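Local coordinates for uncharacterized protein (Bombyx mori, PDB 5AZ0) that probably catalyses the NAD(P)H-dependent reduction of carbonyl compounds, as a silkworm member of the aldo-keto reductase family, at residues A[69-72]-A[76-79]; A[103-108]-A[113-118]; A[133-138]-A[193-198]; A[159-164]-A[170-175]. All coordinates share one frame; numbering follows the deposited sequence.

Contact 1: residues A[69-72]-A[76-79]; sequences IDTA and RVEP
With CG anti to its own carbonyl carbon (chi1 -69°) and the chain extended beyond it (chi2 167°), Glu-78 reaches back from the start of its helix and crosses the branch of Thr-71 at a slant. Thr-71 has OG1 anti to the backbone N (chi1 -163°), which turns its methyl toward Glu-78: Thr-71 CG2 lies 4.0 Å from Glu-78 CG. Farther out, the carboxylate comes to rest beside the Ala-72 peptide, with Glu-78 OE2 3.5 Å from Ala-72 C; this is packing, not bonding. Val-77, the N-cap residue, adds a looser touch, its CG2 standing 4.3 Å from Thr-71 OG1. The contact joins the loop just after strand 68-70 to the start of helix 78-90, within the beta-alpha-beta unit that runs on to strand 100-105 of the TIM barrel. Buried as it is, the carboxylate finds polar partners beyond these residues: OE2 takes bonds with Thr-103 and Ser-122, and OE1 forms a salt bridge with Arg-125. Were Glu-78 replaced by an alanine, Arg-125 is likely to lose its charged mate and a gap to open beside the Thr-71 methyl. The Thr-71 hydroxyl bonds to that of Thr-24.

Contact 2: residues A[103-108]-A[113-118]; sequences TKVWQH and ADVEVS
This is a small, buried contact, part apolar and part water-mediated, between the C-terminal end of strand 100-105 and the first turns of helix 112-126. Val-105 points toward the helix and spreads both methyls over Ser-118: its CG1, anti to the backbone N (chi1 172°), sits 3.9 Å from Ser-118 OG, and CG2 is just as near. The second branch also meets Val-115, with Val-105 CG2 4.4 Å from Val-115 CG1. The pair belongs to the beta-alpha-beta unit of strand 100-105, helix 112-126 and strand 133-136 in the TIM barrel, and here Phe-160 of the next helix, 153-165, covers both valines. Cut back to a glycine, Val-105 would probably leave a gap between Ser-118, Val-115 and the Phe-160 ring. The polar side of Ser-118 works through solvent. One water bridges Ser-118 OG, at 2.8 Å, to the carbonyl of Lys-104, and reaches the carbonyl of Ser-118 only weakly. A second accepts from Trp-106 N at 2.7 Å and bonds to the same hydroxyl, so two backbone groups at the strand end are tied to the helix without direct bonds. Farther along, a third water links His-108 O and Asp-114 OD2.

Contact 3: residues A[133-138]-A[193-198]; sequences LVLMHW and PAVNQI
Leu-133 and Val-195 reach toward one another tip to tip, Leu-133 CD2 lying 3.9 Å from Val-195 CG2. The same Val-195 methyl receives Leu-135 at about a right angle, and there the fit is tight: Leu-135 CD2 to Val-195 CG2 is 3.5 Å, shorter than usual for two methyls. Val-195 can serve both leucines because its chi1 of -48° sets CG2 between the backbone N and the carbonyl carbon, with CG1 still 4.1 Å from Leu-133 CD2. The other branch of Leu-135 lies across Gln-197, its CD1 3.7 Å from Gln-197 NE2. Gln-197 runs out fully extended from the strand, carrying its amide past the leucine, and there OE1 accepts from Lys-104 NZ and NE2 donates to Asp-70 OD1, a pair of bonds that fixes which way round the amide sits. An acetate, probably from the crystallisation liquor, lies about 4 Å (nearest atoms) from the Gln-197 side chain. Behind this shell, Phe-100 and Thr-102 of strand 100-105 back Leu-133, while Val-221 and Tyr-223 of strand 219-223 flank Gln-197. The two strands are not neighbours: 172-175 runs between them, their directions differ by 60°, and side chains from both point into the barrel, where they meet. This is the interior of a TIM barrel, and Gln-197 joins the Asp-70 and Lys-104 pair, which as in other aldo-keto reductases probably belongs to the active site.

Contact 4: residues A[159-164]-A[170-175]; sequences GFEEVL and KAIGVS
Ile-172 points from its strand toward the helix and is met by three side chains. Phe-160 slides past it in the opposite sense, presenting the ring edge, so that Ile-172 CG2 lies near the ring plane, 4.0 Å from Phe-160 CD2. That same methyl also presses against the helix backbone, 3.5 Å from Phe-160 O, which is bonded within the helix to Leu-164 N at 3.1 Å. Leu-164, one turn on, crosses Ile-172 at about a right angle, with Leu-164 CD2 4.0 Å from Ile-172 CD1. Leu-164 has CG anti to the backbone N (chi1 -173°), and its other branch drops onto the chain ahead of the strand, Leu-164 CD1 coming 3.8 Å from Ala-171 N. Glu-161 crosses obliquely and lends only its aliphatic part, CG, at 4.0 Å from Ile-172 CD1, while its carboxylate bonds with the backbone N-H groups of Asn-190 and Val-191. The helix packs on the outside of the barrel, running at 146° to the strand, as in a beta-alpha-beta unit. What holds helix to strand here is thus shape and the burial of carbon, with Ile-172 supplying most of it on the strand side.

From the N terminus, contact 1 closes a short loop between strand 68-70 and helix 78-90, and contact 2 does the same for strand 100-105 and helix 112-126. Contact 3 then spans a much longer stretch, from strand 133-136 to strand 195-199, and contact 4, between helix 153-165 and strand 172-175, falls wholly within that span; no two contacts cross. All four reach one parallel sheet. Contacts 1, 2 and 4 fasten helices to strands around it, whereas contact 3 joins two strands across its interior. Contacts 2 and 4 also meet through the packing of their helices, and the backbone bond of Ala-194 N with Ile-172 O joins contacts 3 and 4.

Contact 1: residues A[69-72]-A[76-79]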
loop_
_atom_site.group_PDB
_atom_site.type_symbol
_atom_site.label_atom_id
_atom_site.label_comp_id
_atom_site.label_asym_id
_atom_site.label_seq_id
_atom_site.Cartn_x
_atom_site.Cartn_y
_atom_site.Cartn_z
ATOM N N ILE A 69 -1.187 -0.626 9.871
ATOM C CA ILE A 69 0.125 -1.104 9.537
ATOM C C ILE A 69 0.076 -1.945 8.247
ATOM O O ILE A 69 -0.610 -2.936 8.187
ATOM C CB ILE A 69 0.665 -2.015 10.676
ATOM C CG1 ILE A 69 0.738 -1.278 12.001
ATOM C CG2 ILE A 69 2.066 -2.521 10.326
ATOM C CD1 ILE A 69 0.915 -2.254 13.168
ATOM N N ASP A 70 0.873 -1.578 7.253
ATOM C CA ASP A 70 0.849 -2.222 5.947
ATOM C C ASP A 70 2.086 -3.008 5.815
ATOM O O ASP A 70 3.200 -2.438 5.911
ATOM C CB ASP A 70 0.794 -1.156 4.822
ATOM C CG ASP A 70 0.683 -1.775 3.435
ATOM O OD1 ASP A 70 -0.462 -2.163 3.073
ATOM O OD2 ASP A 70 1.758 -1.868 2.728
ATOM N N THR A 71 1.958 -4.321 5.682
ATOM C CA THR A 71 3.131 -5.069 5.417
ATOM C C THR A 71 2.865 -6.131 4.364
ATOM O O THR A 71 1.813 -6.139 3.766
ATOM C CB THR A 71 3.753 -5.671 6.734
ATOM O OG1 THR A 71 5.107 -6.050 6.455
ATOM C CG2 THR A 71 3.003 -6.858 7.243
ATOM N N ALA A 72 3.831 -7.020 4.164
ATOM C CA ALA A 72 3.743 -8.057 3.123
ATOM C C ALA A 72 4.745 -9.199 3.385
ATOM O O ALA A 72 5.746 -8.936 3.928
ATOM C CB ALA A 72 3.997 -7.457 1.734
ATOM N N ARG A 76 9.876 -8.877 4.176
ATOM C CA ARG A 76 10.884 -9.601 4.945
ATOM C C ARG A 76 10.733 -9.418 6.441
ATOM O O ARG A 76 11.207 -10.231 7.154
ATOM C CB ARG A 76 12.369 -9.280 4.549
ATOM C CG ARG A 76 12.866 -9.933 3.250
ATOM C CD ARG A 76 12.925 -8.957 2.123
ATOM N NE ARG A 76 13.710 -9.450 1.004
ATOM C CZ ARG A 76 13.327 -9.470 -0.280
ATOM N NH1 ARG A 76 12.104 -9.021 -0.708
ATOM N NH2 ARG A 76 14.191 -9.933 -1.185
ATOM N N VAL A 77 10.029 -8.402 6.886
ATOM C CA VAL A 77 10.045 -7.978 8.251
ATOM C C VAL A 77 8.783 -8.372 9.045
ATOM O O VAL A 77 8.566 -7.833 10.120
ATOM C CB VAL A 77 10.275 -6.434 8.329
ATOM C CG1 VAL A 77 11.675 -6.124 7.821
ATOM C CG2 VAL A 77 9.214 -5.616 7.538
ATOM N N GLU A 78 7.941 -9.289 8.555
ATOM C CA GLU A 78 6.710 -9.625 9.327
ATOM C C GLU A 78 7.020 -10.096 10.759
ATOM O O GLU A 78 6.337 -9.674 11.709
ATOM C CB GLU A 78 5.876 -10.683 8.602
ATOM C CG GLU A 78 5.226 -10.173 7.288
ATOM C CD GLU A 78 4.678 -11.292 6.429
ATOM O OE1 GLU A 78 5.441 -12.234 6.205
ATOM O OE2 GLU A 78 3.486 -11.253 5.983
ATOM N N PRO A 79 8.059 -10.951 10.948
ATOM C CA PRO A 79 8.354 -11.411 12.362
ATOM C C PRO A 79 8.637 -10.235 13.272
ATOM O O PRO A 79 8.032 -10.087 14.326
ATOM C CB PRO A 79 9.555 -12.369 12.165
ATOM C CG PRO A 79 9.416 -12.812 10.728
ATOM C CD PRO A 79 9.005 -11.568 10.005
#

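Contact 2: residues A[103-108]-A[113-118]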
loop_
_atom_site.group_PDB
_atom_site.type_symbol
_atom_site.label_atom_id
_atom_site.label_comp_id
_atom_site.label_asym_id
_atom_site.label_seq_id
_atom_site.Cartn_x
_atom_site.Cartn_y
_atom_site.Cartn_z
ATOM N N THR A 103 -1.412 -7.716 5.232
ATOM C CA THR A 103 -0.290 -8.387 4.606
ATOM C C THR A 103 -0.672 -8.776 3.152
ATOM O O THR A 103 -1.763 -8.464 2.709
ATOM C CB THR A 103 0.288 -9.575 5.415
ATOM O OG1 THR A 103 1.537 -9.959 4.802
ATOM C CG2 THR A 103 -0.630 -10.749 5.406
ATOM N N LYS A 104 0.235 -9.427 2.435
ATOM C CA LYS A 104 0.144 -9.570 0.985
ATOM C C LYS A 104 0.828 -10.879 0.529
ATOM O O LYS A 104 1.785 -11.303 1.148
ATOM C CB LYS A 104 0.683 -8.355 0.225
ATOM C CG LYS A 104 0.260 -7.016 0.774
ATOM C CD LYS A 104 0.961 -5.873 0.046
ATOM C CE LYS A 104 0.772 -4.641 0.926
ATOM N NZ LYS A 104 1.546 -3.489 0.498
ATOM N N VAL A 105 0.251 -11.507 -0.486
ATOM C CA VAL A 105 0.664 -12.818 -1.025
ATOM C C VAL A 105 1.361 -12.501 -2.345
ATOM O O VAL A 105 0.741 -11.839 -3.299
ATOM C CB VAL A 105 -0.584 -13.645 -1.346
ATOM C CG1 VAL A 105 -0.274 -14.947 -2.103
ATOM C CG2 VAL A 105 -1.302 -13.971 -0.038
ATOM N N TRP A 106 2.569 -13.036 -2.485
ATOM C CA TRP A 106 3.400 -12.780 -3.638
ATOM C C TRP A 106 3.131 -13.714 -4.812
ATOM O O TRP A 106 2.270 -14.646 -4.737
ATOM C CB TRP A 106 4.871 -12.858 -3.163
ATOM C CG TRP A 106 5.956 -12.211 -4.021
ATOM C CD1 TRP A 106 6.957 -12.877 -4.687
ATOM C CD2 TRP A 106 6.195 -10.814 -4.249
ATOM N NE1 TRP A 106 7.785 -11.985 -5.332
ATOM C CE2 TRP A 106 7.369 -10.716 -5.079
ATOM C CE3 TRP A 106 5.548 -9.649 -3.871
ATOM C CZ2 TRP A 106 7.882 -9.503 -5.512
ATOM C CZ3 TRP A 106 6.052 -8.421 -4.281
ATOM C CH2 TRP A 106 7.218 -8.344 -5.102
ATOM N N GLN A 107 3.902 -13.506 -5.901
ATOM C CA GLN A 107 3.584 -13.992 -7.278
ATOM C C GLN A 107 3.692 -15.459 -7.440
ATOM O O GLN A 107 2.986 -16.052 -8.295
ATOM C CB GLN A 107 4.479 -13.324 -8.348
ATOM C CG GLN A 107 4.081 -11.885 -8.671
ATOM C CD GLN A 107 4.290 -10.888 -7.547
ATOM O OE1 GLN A 107 3.425 -10.730 -6.702
ATOM N NE2 GLN A 107 5.376 -10.155 -7.575
ATOM N N HIS A 108 4.476 -16.092 -6.554
ATOM C CA HIS A 108 4.556 -17.578 -6.591
ATOM C C HIS A 108 3.539 -18.332 -5.819
ATOM O O HIS A 108 3.539 -19.580 -5.846
ATOM C CB HIS A 108 5.971 -18.070 -6.297
ATOM C CG HIS A 108 6.488 -17.725 -4.947
ATOM N ND1 HIS A 108 6.709 -16.438 -4.547
ATOM C CD2 HIS A 108 6.924 -18.513 -3.929
ATOM C CE1 HIS A 108 7.244 -16.437 -3.335
ATOM N NE2 HIS A 108 7.406 -17.683 -2.954
ATOM N N ALA A 113 -5.105 -22.937 -3.743
ATOM C CA ALA A 113 -4.671 -23.556 -2.488
ATOM C C ALA A 113 -3.445 -22.916 -1.918
ATOM O O ALA A 113 -3.225 -23.023 -0.721
ATOM C CB ALA A 113 -4.419 -25.040 -2.694
ATOM N N ASP A 114 -2.640 -22.217 -2.714
ATOM C CA ASP A 114 -1.502 -21.615 -2.103
ATOM C C ASP A 114 -1.736 -20.370 -1.306
ATOM O O ASP A 114 -0.841 -19.956 -0.544
ATOM C CB ASP A 114 -0.389 -21.416 -3.094
ATOM C CG ASP A 114 0.329 -22.783 -3.405
ATOM O OD1 ASP A 114 0.881 -23.540 -2.499
ATOM O OD2 ASP A 114 0.143 -23.139 -4.534
ATOM N N VAL A 115 -2.876 -19.728 -1.513
ATOM C CA VAL A 115 -3.136 -18.455 -0.803
ATOM C C VAL A 115 -3.197 -18.785 0.711
ATOM O O VAL A 115 -2.588 -18.126 1.477
ATOM C CB VAL A 115 -4.475 -17.880 -1.256
ATOM C CG1 VAL A 115 -4.801 -16.602 -0.508
ATOM C CG2 VAL A 115 -4.409 -17.545 -2.773
ATOM N N GLU A 116 -3.876 -19.851 1.083
ATOM C CA GLU A 116 -3.947 -20.337 2.484
ATOM C C GLU A 116 -2.537 -20.620 3.117
ATOM O O GLU A 116 -2.245 -20.228 4.277
ATOM C CB GLU A 116 -4.900 -21.506 2.596
ATOM C CG GLU A 116 -5.111 -22.052 4.020
ATOM C CD GLU A 116 -4.172 -23.237 4.470
ATOM O OE1 GLU A 116 -3.243 -23.605 3.717
ATOM O OE2 GLU A 116 -4.405 -23.808 5.587
ATOM N N VAL A 117 -1.635 -21.169 2.312
ATOM C CA VAL A 117 -0.286 -21.553 2.832
ATOM C C VAL A 117 0.438 -20.246 3.041
ATOM O O VAL A 117 0.952 -19.985 4.115
ATOM C CB VAL A 117 0.501 -22.446 1.859
ATOM C CG1 VAL A 117 1.823 -22.809 2.484
ATOM C CG2 VAL A 117 -0.258 -23.720 1.531
ATOM N N SER A 118 0.423 -19.367 2.036
ATOM C CA SER A 118 1.122 -18.119 2.199
ATOM C C SER A 118 0.619 -17.290 3.400
ATOM O O SER A 118 1.413 -16.736 4.165
ATOM C CB SER A 118 1.071 -17.299 0.891
ATOM O OG SER A 118 1.857 -16.106 0.950
HETATM O O HOH W 1 1.289 -13.918 2.674
HETATM O O HOH W 2 3.549 -14.636 -0.561
HETATM O O HOH W 3 0.869 -21.289 -6.109
#

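Contact 3: residues A[133-138]-A[193-198]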
loop_
_atom_site.group_PDB
_atom_site.type_symbol
_atom_site.label_atom_id
_atom_site.label_comp_id
_atom_site.label_asym_id
_atom_site.label_seq_id
_atom_site.Cartn_x
_atom_site.Cartn_y
_atom_site.Cartn_z
ATOM N N LEU A 133 -6.683 -7.301 6.617
ATOM C CA LEU A 133 -6.768 -7.250 5.178
ATOM C C LEU A 133 -5.629 -8.096 4.568
ATOM O O LEU A 133 -4.491 -7.997 5.019
ATOM C CB LEU A 133 -6.701 -5.777 4.723
ATOM C CG LEU A 133 -6.619 -5.562 3.204
ATOM C CD1 LEU A 133 -7.920 -6.027 2.518
ATOM C CD2 LEU A 133 -6.410 -4.065 2.976
ATOM N N VAL A 134 -5.931 -8.905 3.548
ATOM C CA VAL A 134 -4.863 -9.523 2.769
ATOM C C VAL A 134 -5.063 -9.196 1.285
ATOM O O VAL A 134 -6.186 -9.296 0.783
ATOM C CB VAL A 134 -4.784 -11.020 3.074
ATOM C CG1 VAL A 134 -6.008 -11.789 2.615
ATOM C CG2 VAL A 134 -3.537 -11.644 2.443
ATOM N N LEU A 135 -3.984 -8.848 0.618
ATOM C CA LEU A 135 -3.957 -8.514 -0.805
ATOM C C LEU A 135 -3.197 -9.496 -1.689
ATOM O O LEU A 135 -2.188 -10.090 -1.292
ATOM C CB LEU A 135 -3.311 -7.150 -1.012
ATOM C CG LEU A 135 -3.771 -6.025 -0.108
ATOM C CD1 LEU A 135 -2.964 -4.736 -0.332
ATOM C CD2 LEU A 135 -5.257 -5.757 -0.297
ATOM N N MET A 136 -3.689 -9.606 -2.908
ATOM C CA MET A 136 -2.933 -10.093 -4.028
ATOM C C MET A 136 -1.943 -9.062 -4.443
ATOM O O MET A 136 -2.282 -7.960 -4.927
ATOM C CB MET A 136 -3.871 -10.545 -5.139
ATOM C CG MET A 136 -3.153 -11.441 -6.189
ATOM S SD MET A 136 -4.152 -11.802 -7.651
ATOM C CE MET A 136 -5.797 -12.172 -7.006
ATOM N N HIS A 137 -0.662 -9.300 -4.086
ATOM C CA HIS A 137 0.362 -8.266 -4.223
ATOM C C HIS A 137 0.490 -7.757 -5.685
ATOM O O HIS A 137 0.570 -6.576 -5.894
ATOM C CB HIS A 137 1.683 -8.761 -3.706
ATOM C CG HIS A 137 2.565 -7.701 -3.178
ATOM N ND1 HIS A 137 3.378 -7.909 -2.086
ATOM C CD2 HIS A 137 2.756 -6.419 -3.552
ATOM C CE1 HIS A 137 4.042 -6.797 -1.820
ATOM N NE2 HIS A 137 3.670 -5.866 -2.682
ATOM N N TRP A 138 0.453 -8.680 -6.651
ATOM C CA TRP A 138 0.420 -8.346 -8.082
ATOM C C TRP A 138 -0.445 -9.317 -8.782
ATOM O O TRP A 138 -0.637 -10.425 -8.297
ATOM C CB TRP A 138 1.805 -8.411 -8.732
ATOM C CG TRP A 138 2.700 -7.401 -8.203
ATOM C CD1 TRP A 138 3.393 -7.461 -7.046
ATOM C CD2 TRP A 138 3.028 -6.130 -8.805
ATOM N NE1 TRP A 138 4.170 -6.304 -6.889
ATOM C CE2 TRP A 138 3.928 -5.467 -7.942
ATOM C CE3 TRP A 138 2.670 -5.510 -10.004
ATOM C CZ2 TRP A 138 4.443 -4.201 -8.218
ATOM C CZ3 TRP A 138 3.176 -4.224 -10.288
ATOM C CH2 TRP A 138 4.051 -3.585 -9.395
ATOM N N PRO A 193 -13.268 -7.335 -4.048
ATOM C CA PRO A 193 -12.167 -6.791 -3.315
ATOM C C PRO A 193 -12.606 -5.567 -2.540
ATOM O O PRO A 193 -13.445 -4.766 -3.037
ATOM C CB PRO A 193 -11.206 -6.366 -4.386
ATOM C CG PRO A 193 -12.092 -6.092 -5.613
ATOM C CD PRO A 193 -13.119 -7.166 -5.506
ATOM N N ALA A 194 -12.007 -5.403 -1.358
ATOM C CA ALA A 194 -12.246 -4.282 -0.513
ATOM C C ALA A 194 -11.411 -3.104 -0.925
ATOM O O ALA A 194 -11.818 -1.963 -0.724
ATOM C CB ALA A 194 -11.937 -4.667 0.933
ATOM N N VAL A 195 -10.178 -3.360 -1.359
ATOM C CA VAL A 195 -9.338 -2.304 -1.766
ATOM C C VAL A 195 -8.608 -2.688 -3.047
ATOM O O VAL A 195 -8.472 -3.858 -3.361
ATOM C CB VAL A 195 -8.258 -1.897 -0.682
ATOM C CG1 VAL A 195 -8.830 -1.707 0.720
ATOM C CG2 VAL A 195 -7.118 -2.833 -0.652
ATOM N N ASN A 196 -8.051 -1.680 -3.697
ATOM C CA ASN A 196 -7.027 -1.819 -4.738
ATOM C C ASN A 196 -5.972 -0.921 -4.304
ATOM O O ASN A 196 -6.175 0.322 -4.192
ATOM C CB ASN A 196 -7.544 -1.400 -6.131
ATOM C CG ASN A 196 -6.548 -1.688 -7.268
ATOM O OD1 ASN A 196 -5.605 -2.448 -7.116
ATOM N ND2 ASN A 196 -6.777 -1.065 -8.420
ATOM N N GLN A 197 -4.829 -1.508 -3.992
ATOM C CA GLN A 197 -3.640 -0.741 -3.559
ATOM C C GLN A 197 -2.720 -0.532 -4.719
ATOM O O GLN A 197 -2.211 -1.505 -5.284
ATOM C CB GLN A 197 -2.885 -1.404 -2.371
ATOM C CG GLN A 197 -1.699 -0.594 -1.934
ATOM C CD GLN A 197 -0.942 -1.144 -0.690
ATOM O OE1 GLN A 197 0.251 -1.221 -0.713
ATOM N NE2 GLN A 197 -1.639 -1.404 0.396
ATOM N N ILE A 198 -2.446 0.751 -5.015
ATOM C CA ILE A 198 -1.729 1.144 -6.224
ATOM C C ILE A 198 -0.887 2.358 -5.963
ATOM O O ILE A 198 -1.074 3.062 -4.983
ATOM C CB ILE A 198 -2.706 1.541 -7.370
ATOM C CG1 ILE A 198 -3.767 2.535 -6.857
ATOM C CG2 ILE A 198 -3.335 0.324 -7.952
ATOM C CD1 ILE A 198 -4.706 3.066 -7.884
#

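Contact 4: residues A[159-164]-A[170-175]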
loop_
_atom_site.group_PDB
_atom_site.type_symbol
_atom_site.label_atom_id
_atom_site.label_comp_id
_atom_site.label_asym_id
_atom_site.label_seq_id
_atom_site.Cartn_x
_atom_site.Cartn_y
_atom_site.Cartn_z
ATOM N N GLY A 159 -8.986 -18.590 -3.919
ATOM C CA GLY A 159 -8.206 -18.845 -2.720
ATOM C C GLY A 159 -8.367 -17.688 -1.746
ATOM O O GLY A 159 -8.464 -17.941 -0.554
ATOM N N PHE A 160 -8.392 -16.430 -2.218
ATOM C CA PHE A 160 -8.641 -15.278 -1.271
ATOM C C PHE A 160 -10.030 -15.419 -0.650
ATOM O O PHE A 160 -10.180 -15.280 0.551
ATOM C CB PHE A 160 -8.484 -13.911 -1.951
ATOM C CG PHE A 160 -7.075 -13.461 -2.036
ATOM C CD1 PHE A 160 -6.184 -14.086 -2.873
ATOM C CD2 PHE A 160 -6.627 -12.455 -1.229
ATOM C CE1 PHE A 160 -4.861 -13.712 -2.914
ATOM C CE2 PHE A 160 -5.333 -12.068 -1.265
ATOM C CZ PHE A 160 -4.435 -12.729 -2.076
ATOM N N GLU A 161 -11.032 -15.817 -1.440
ATOM C CA GLU A 161 -12.375 -16.039 -0.902
ATOM C C GLU A 161 -12.409 -17.179 0.106
ATOM O O GLU A 161 -13.169 -17.099 1.099
ATOM C CB GLU A 161 -13.436 -16.266 -2.047
ATOM C CG GLU A 161 -13.561 -15.010 -2.927
ATOM C CD GLU A 161 -14.414 -15.187 -4.208
ATOM O OE1 GLU A 161 -14.529 -16.323 -4.636
ATOM O OE2 GLU A 161 -14.880 -14.202 -4.817
ATOM N N GLU A 162 -11.605 -18.239 -0.141
ATOM C CA GLU A 162 -11.532 -19.348 0.795
ATOM C C GLU A 162 -10.894 -18.901 2.164
ATOM O O GLU A 162 -11.392 -19.282 3.247
ATOM C CB GLU A 162 -10.841 -20.598 0.120
ATOM C CG GLU A 162 -11.700 -21.285 -0.989
ATOM C CD GLU A 162 -10.947 -22.235 -2.010
ATOM O OE1 GLU A 162 -9.697 -22.322 -2.065
ATOM O OE2 GLU A 162 -11.654 -22.930 -2.783
ATOM N N VAL A 163 -9.831 -18.129 2.138
ATOM C CA VAL A 163 -9.157 -17.773 3.420
ATOM C C VAL A 163 -10.029 -16.792 4.221
ATOM O O VAL A 163 -9.999 -16.825 5.452
ATOM C CB VAL A 163 -7.764 -17.206 3.251
ATOM C CG1 VAL A 163 -6.835 -18.293 2.662
ATOM C CG2 VAL A 163 -7.711 -15.922 2.394
ATOM N N LEU A 164 -10.867 -16.002 3.505
ATOM C CA LEU A 164 -11.895 -15.155 4.106
ATOM C C LEU A 164 -12.891 -15.984 4.846
ATOM O O LEU A 164 -13.141 -15.749 6.057
ATOM C CB LEU A 164 -12.563 -14.258 3.062
ATOM C CG LEU A 164 -13.572 -13.174 3.553
ATOM C CD1 LEU A 164 -12.853 -12.134 4.340
ATOM C CD2 LEU A 164 -14.253 -12.547 2.358
ATOM N N LYS A 170 -10.036 -10.613 7.804
ATOM C CA LYS A 170 -11.381 -9.958 7.877
ATOM C C LYS A 170 -11.716 -9.281 6.532
ATOM O O LYS A 170 -12.804 -8.849 6.352
ATOM C CB LYS A 170 -11.421 -8.881 8.926
ATOM C CG LYS A 170 -11.144 -9.331 10.348
ATOM C CD LYS A 170 -12.272 -10.219 10.854
ATOM C CE LYS A 170 -12.652 -9.893 12.327
ATOM N NZ LYS A 170 -14.021 -10.380 12.707
ATOM N N ALA A 171 -10.764 -9.206 5.607
ATOM C CA ALA A 171 -11.025 -8.594 4.314
ATOM C C ALA A 171 -10.025 -9.049 3.268
ATOM O O ALA A 171 -8.849 -9.329 3.602
ATOM C CB ALA A 171 -11.033 -7.049 4.396
ATOM N N ILE A 172 -10.486 -9.054 2.004
ATOM C CA ILE A 172 -9.629 -9.387 0.860
ATOM C C ILE A 172 -9.626 -8.243 -0.126
ATOM O O ILE A 172 -10.671 -7.568 -0.328
ATOM C CB ILE A 172 -10.031 -10.755 0.224
ATOM C CG1 ILE A 172 -11.521 -10.754 -0.212
ATOM C CG2 ILE A 172 -9.810 -11.898 1.199
ATOM C CD1 ILE A 172 -11.989 -11.989 -0.873
ATOM N N GLY A 173 -8.473 -8.041 -0.761
ATOM C CA GLY A 173 -8.268 -6.987 -1.710
ATOM C C GLY A 173 -7.159 -7.345 -2.681
ATOM O O GLY A 173 -6.556 -8.447 -2.597
ATOM N N VAL A 174 -6.832 -6.376 -3.553
ATOM C CA VAL A 174 -5.814 -6.530 -4.572
ATOM C C VAL A 174 -4.881 -5.380 -4.564
ATOM O O VAL A 174 -5.095 -4.346 -3.931
ATOM C CB VAL A 174 -6.443 -6.745 -6.008
ATOM C CG1 VAL A 174 -7.311 -7.998 -6.063
ATOM C CG2 VAL A 174 -7.279 -5.519 -6.474
ATOM N N SER A 175 -3.817 -5.542 -5.301
ATOM C CA SER A 175 -2.866 -4.506 -5.453
ATOM C C SER A 175 -2.337 -4.515 -6.907
ATOM O O SER A 175 -2.144 -5.534 -7.507
ATOM C CB SER A 175 -1.736 -4.725 -4.473
ATOM O OG SER A 175 -0.814 -3.658 -4.492
#